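PDB 4ECG: putative iron-regulated protein A from Parabacteroides distasonis ATCC 8503, which binds calcium ions and is probably an imelysin-like metallopeptidase of family M75. Local coordinates for residues A[79-84]-A[276-281]. Numbering follows the deposited sequence.
Sequences DAWRAV and VESWYS
R82 and W81, neighbours on helix 71-89, both reach S281, a worked example of how the largely helical imelysin fold ties a connecting loop to a helix flank through very few side chains. The loop joins helix 271-275 to helix 284-300 and opens with a type II beta turn from V276 to W279, which places S278 at its third position with a positive phi of 74°.

Hydrogen bonding rests on the guanidinium group of R82. It meets the loop end-on, and both terminal nitrogens converge on one acceptor, the backbone carbonyl of S281: NH1 and NH2 each lie 2.9 Å from S281 O. Neither bond is straight, the N-H...O angles being 147° and 143°, as expected when one oxygen sits in the fork between two donors. That oxygen stays close to the guanidinium plane, whereas from the carbonyl's side NH2 approaches in plane and NH1 from above it. An extended chain from CG to NE carries the group across, and N283 OD1 also accepts from NH1, which would further limit rotation of the guanidinium. The buried serine hydroxyls bond outside the pair, S278 OG with D287 OD2 and S281 OG with E152 OE2, while W81 NE1 is bonded to F148 O.

Van der Waals packing falls mainly to W81. With CG anti to the backbone N, the indole projects from the helix toward the loop, and its benzo end packs against S281 and only skirts S278, whose OG stands near the ring plane at the edge, 4.3 Å from W81 CH2.

E277, next to S278, is a calcium ligand in a structure of this protein but holds no calcium in this chain; D109, of the same site, lies about 6 Å from the S278 side chain. The closest approach of the indole is W81 CZ3 to S281 OG, 3.4 Å.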
ATOM      1  N   ASP A  79      -2.950  17.043  -6.681  1.00 47.35           N
ATOM      2  CA  ASP A  79      -2.348  17.085  -5.345  1.00 46.55           C
ATOM      3  C   ASP A  79      -3.149  16.162  -4.406  1.00 50.52           C
ATOM      4  O   ASP A  79      -2.577  15.356  -3.646  1.00 51.61           O
ATOM      5  CB  ASP A  79      -2.371  18.509  -4.751  1.00 55.52           C
ATOM      6  CG  ASP A  79      -1.384  19.514  -5.457  1.00 60.01           C
ATOM      7  OD1 ASP A  79      -0.546  19.058  -6.259  1.00 60.11           O
ATOM      8  OD2 ASP A  79      -1.450  20.762  -5.165  1.00 63.64           O
ATOM      9  N   ALA A  80      -4.468  16.299  -4.435  1.00 46.65           N
ATOM     10  CA  ALA A  80      -5.343  15.506  -3.571  1.00 46.95           C
ATOM     11  C   ALA A  80      -5.184  13.976  -3.861  1.00 44.00           C
ATOM     12  O   ALA A  80      -5.214  13.161  -2.958  1.00 47.74           O
ATOM     13  CB  ALA A  80      -6.800  15.989  -3.682  1.00 41.42           C
ATOM     14  N   TRP A  81      -4.941  13.605  -5.104  1.00 43.04           N
ATOM     15  CA  TRP A  81      -4.728  12.196  -5.485  1.00 40.37           C
ATOM     16  C   TRP A  81      -3.502  11.669  -4.796  1.00 42.74           C
ATOM     17  O   TRP A  81      -3.534  10.586  -4.153  1.00 45.62           O
ATOM     18  CB  TRP A  81      -4.590  12.082  -7.017  1.00 40.73           C
ATOM     19  CG  TRP A  81      -4.378  10.694  -7.531  1.00 41.15           C
ATOM     20  CD1 TRP A  81      -5.344   9.785  -7.936  1.00 40.30           C
ATOM     21  CD2 TRP A  81      -3.108   9.964  -7.641  1.00 41.36           C
ATOM     22  NE1 TRP A  81      -4.768   8.597  -8.294  1.00 38.81           N
ATOM     23  CE2 TRP A  81      -3.436   8.649  -8.140  1.00 40.87           C
ATOM     24  CE3 TRP A  81      -1.788  10.272  -7.393  1.00 45.96           C
ATOM     25  CZ2 TRP A  81      -2.469   7.695  -8.370  1.00 45.50           C
ATOM     26  CZ3 TRP A  81      -0.809   9.304  -7.636  1.00 42.69           C
ATOM     27  CH2 TRP A  81      -1.146   8.046  -8.104  1.00 43.23           C
ATOM     28  N   ARG A  82      -2.399  12.419  -4.900  1.00 42.50           N
ATOM     29  CA  ARG A  82      -1.144  12.073  -4.180  1.00 42.27           C
ATOM     30  C   ARG A  82      -1.289  11.983  -2.656  1.00 41.97           C
ATOM     31  O   ARG A  82      -0.693  11.117  -2.015  1.00 43.46           O
ATOM     32  CB  ARG A  82      -0.024  13.065  -4.478  1.00 43.20           C
ATOM     33  CG  ARG A  82       0.434  13.109  -5.929  1.00 42.85           C
ATOM     34  CD  ARG A  82       1.654  14.016  -6.041  1.00 41.83           C
ATOM     35  NE  ARG A  82       1.968  14.432  -7.425  1.00 41.66           N
ATOM     36  CZ  ARG A  82       2.626  13.701  -8.337  1.00 40.85           C
ATOM     37  NH1 ARG A  82       3.011  12.464  -8.073  1.00 43.82           N
ATOM     38  NH2 ARG A  82       2.909  14.206  -9.532  1.00 40.69           N
ATOM     39  N   ALA A  83      -2.033  12.913  -2.086  1.00 43.10           N
ATOM     40  CA  ALA A  83      -2.191  13.005  -0.637  1.00 46.13           C
ATOM     41  C   ALA A  83      -3.039  11.832  -0.081  1.00 46.73           C
ATOM     42  O   ALA A  83      -2.723  11.309   0.955  1.00 48.03           O
ATOM     43  CB  ALA A  83      -2.776  14.360  -0.240  1.00 40.00           C
ATOM     44  N   VAL A  84      -4.095  11.407  -0.779  1.00 47.59           N
ATOM     45  CA  VAL A  84      -4.861  10.229  -0.331  1.00 47.57           C
ATOM     46  C   VAL A  84      -4.040   8.965  -0.510  1.00 45.91           C
ATOM     47  O   VAL A  84      -4.207   7.983   0.218  1.00 50.34           O
ATOM     48  CB  VAL A  84      -6.299  10.103  -0.962  1.00 43.59           C
ATOM     49  CG1 VAL A  84      -6.307   9.703  -2.424  1.00 42.83           C
ATOM     50  CG2 VAL A  84      -7.089   9.109  -0.174  1.00 41.98           C
ATOM     51  N   VAL A 276       6.115  -0.182 -14.481  1.00 45.87           N
ATOM     52  CA  VAL A 276       6.305   0.655 -13.246  1.00 43.96           C
ATOM     53  C   VAL A 276       4.989   1.211 -12.740  1.00 43.61           C
ATOM     54  O   VAL A 276       4.405   2.074 -13.362  1.00 43.19           O
ATOM     55  CB  VAL A 276       7.281   1.858 -13.471  1.00 45.75           C
ATOM     56  CG1 VAL A 276       7.352   2.785 -12.222  1.00 41.80           C
ATOM     57  CG2 VAL A 276       8.647   1.363 -13.932  1.00 43.57           C
ATOM     58  N   GLU A 277       4.499   0.706 -11.619  1.00 45.97           N
ATOM     59  CA  GLU A 277       3.306   1.249 -11.009  1.00 44.74           C
ATOM     60  C   GLU A 277       3.472   2.744 -10.612  1.00 44.31           C
ATOM     61  O   GLU A 277       4.408   3.075  -9.908  1.00 48.38           O
ATOM     62  CB  GLU A 277       2.964   0.406  -9.769  1.00 49.15           C
ATOM     63  CG  GLU A 277       1.537   0.615  -9.265  1.00 55.60           C
ATOM     64  CD  GLU A 277       1.077  -0.398  -8.195  1.00 64.68           C
ATOM     65  OE1 GLU A 277       1.715  -1.473  -8.050  1.00 60.51           O
ATOM     66  OE2 GLU A 277       0.052  -0.101  -7.505  1.00 60.36           O
ATOM     67  N   SER A 278       2.532   3.604 -11.034  1.00 44.78           N
ATOM     68  CA  SER A 278       2.505   5.058 -10.768  1.00 41.72           C
ATOM     69  C   SER A 278       3.539   5.811 -11.609  1.00 45.36           C
ATOM     70  O   SER A 278       3.907   6.908 -11.298  1.00 43.26           O
ATOM     71  CB  SER A 278       2.723   5.406  -9.305  1.00 41.51           C
ATOM     72  OG  SER A 278       1.717   4.827  -8.526  1.00 43.50           O
ATOM     73  N   TRP A 279       3.942   5.261 -12.735  1.00 42.89           N
ATOM     74  CA  TRP A 279       4.657   6.062 -13.679  1.00 44.71           C
ATOM     75  C   TRP A 279       3.881   7.182 -14.311  1.00 44.71           C
ATOM     76  O   TRP A 279       4.481   8.156 -14.777  1.00 50.11           O
ATOM     77  CB  TRP A 279       5.302   5.169 -14.739  1.00 47.03           C
ATOM     78  CG  TRP A 279       4.479   4.780 -15.932  1.00 47.50           C
ATOM     79  CD1 TRP A 279       3.747   3.619 -16.108  1.00 47.35           C
ATOM     80  CD2 TRP A 279       4.364   5.497 -17.205  1.00 46.84           C
ATOM     81  NE1 TRP A 279       3.158   3.588 -17.343  1.00 46.46           N
ATOM     82  CE2 TRP A 279       3.525   4.656 -18.069  1.00 46.79           C
ATOM     83  CE3 TRP A 279       4.842   6.690 -17.688  1.00 48.36           C
ATOM     84  CZ2 TRP A 279       3.209   5.008 -19.357  1.00 46.63           C
ATOM     85  CZ3 TRP A 279       4.519   7.044 -18.993  1.00 54.17           C
ATOM     86  CH2 TRP A 279       3.698   6.220 -19.802  1.00 54.39           C
ATOM     87  N   TYR A 280       2.565   7.106 -14.364  1.00 43.75           N
ATOM     88  CA  TYR A 280       1.829   8.232 -14.971  1.00 42.44           C
ATOM     89  C   TYR A 280       2.123   9.538 -14.235  1.00 43.73           C
ATOM     90  O   TYR A 280       2.334  10.588 -14.857  1.00 44.86           O
ATOM     91  CB  TYR A 280       0.303   7.976 -15.016  1.00 41.31           C
ATOM     92  CG  TYR A 280      -0.113   6.703 -15.730  1.00 42.77           C
ATOM     93  CD1 TYR A 280       0.548   6.254 -16.890  1.00 45.03           C
ATOM     94  CD2 TYR A 280      -1.175   5.948 -15.268  1.00 44.79           C
ATOM     95  CE1 TYR A 280       0.137   5.094 -17.549  1.00 47.21           C
ATOM     96  CE2 TYR A 280      -1.554   4.786 -15.904  1.00 42.99           C
ATOM     97  CZ  TYR A 280      -0.917   4.357 -17.043  1.00 45.57           C
ATOM     98  OH  TYR A 280      -1.320   3.158 -17.665  1.00 49.87           O
ATOM     99  N   SER A 281       2.178   9.456 -12.906  1.00 43.27           N
ATOM    100  CA  SER A 281       2.301  10.608 -12.060  1.00 42.75           C
ATOM    101  C   SER A 281       3.680  10.724 -11.424  1.00 43.89           C
ATOM    102  O   SER A 281       3.934  11.711 -10.695  1.00 40.00           O
ATOM    103  CB  SER A 281       1.248  10.546 -10.943  1.00 43.49           C
ATOM    104  OG  SER A 281       1.473   9.446 -10.101  1.00 39.17           O
TER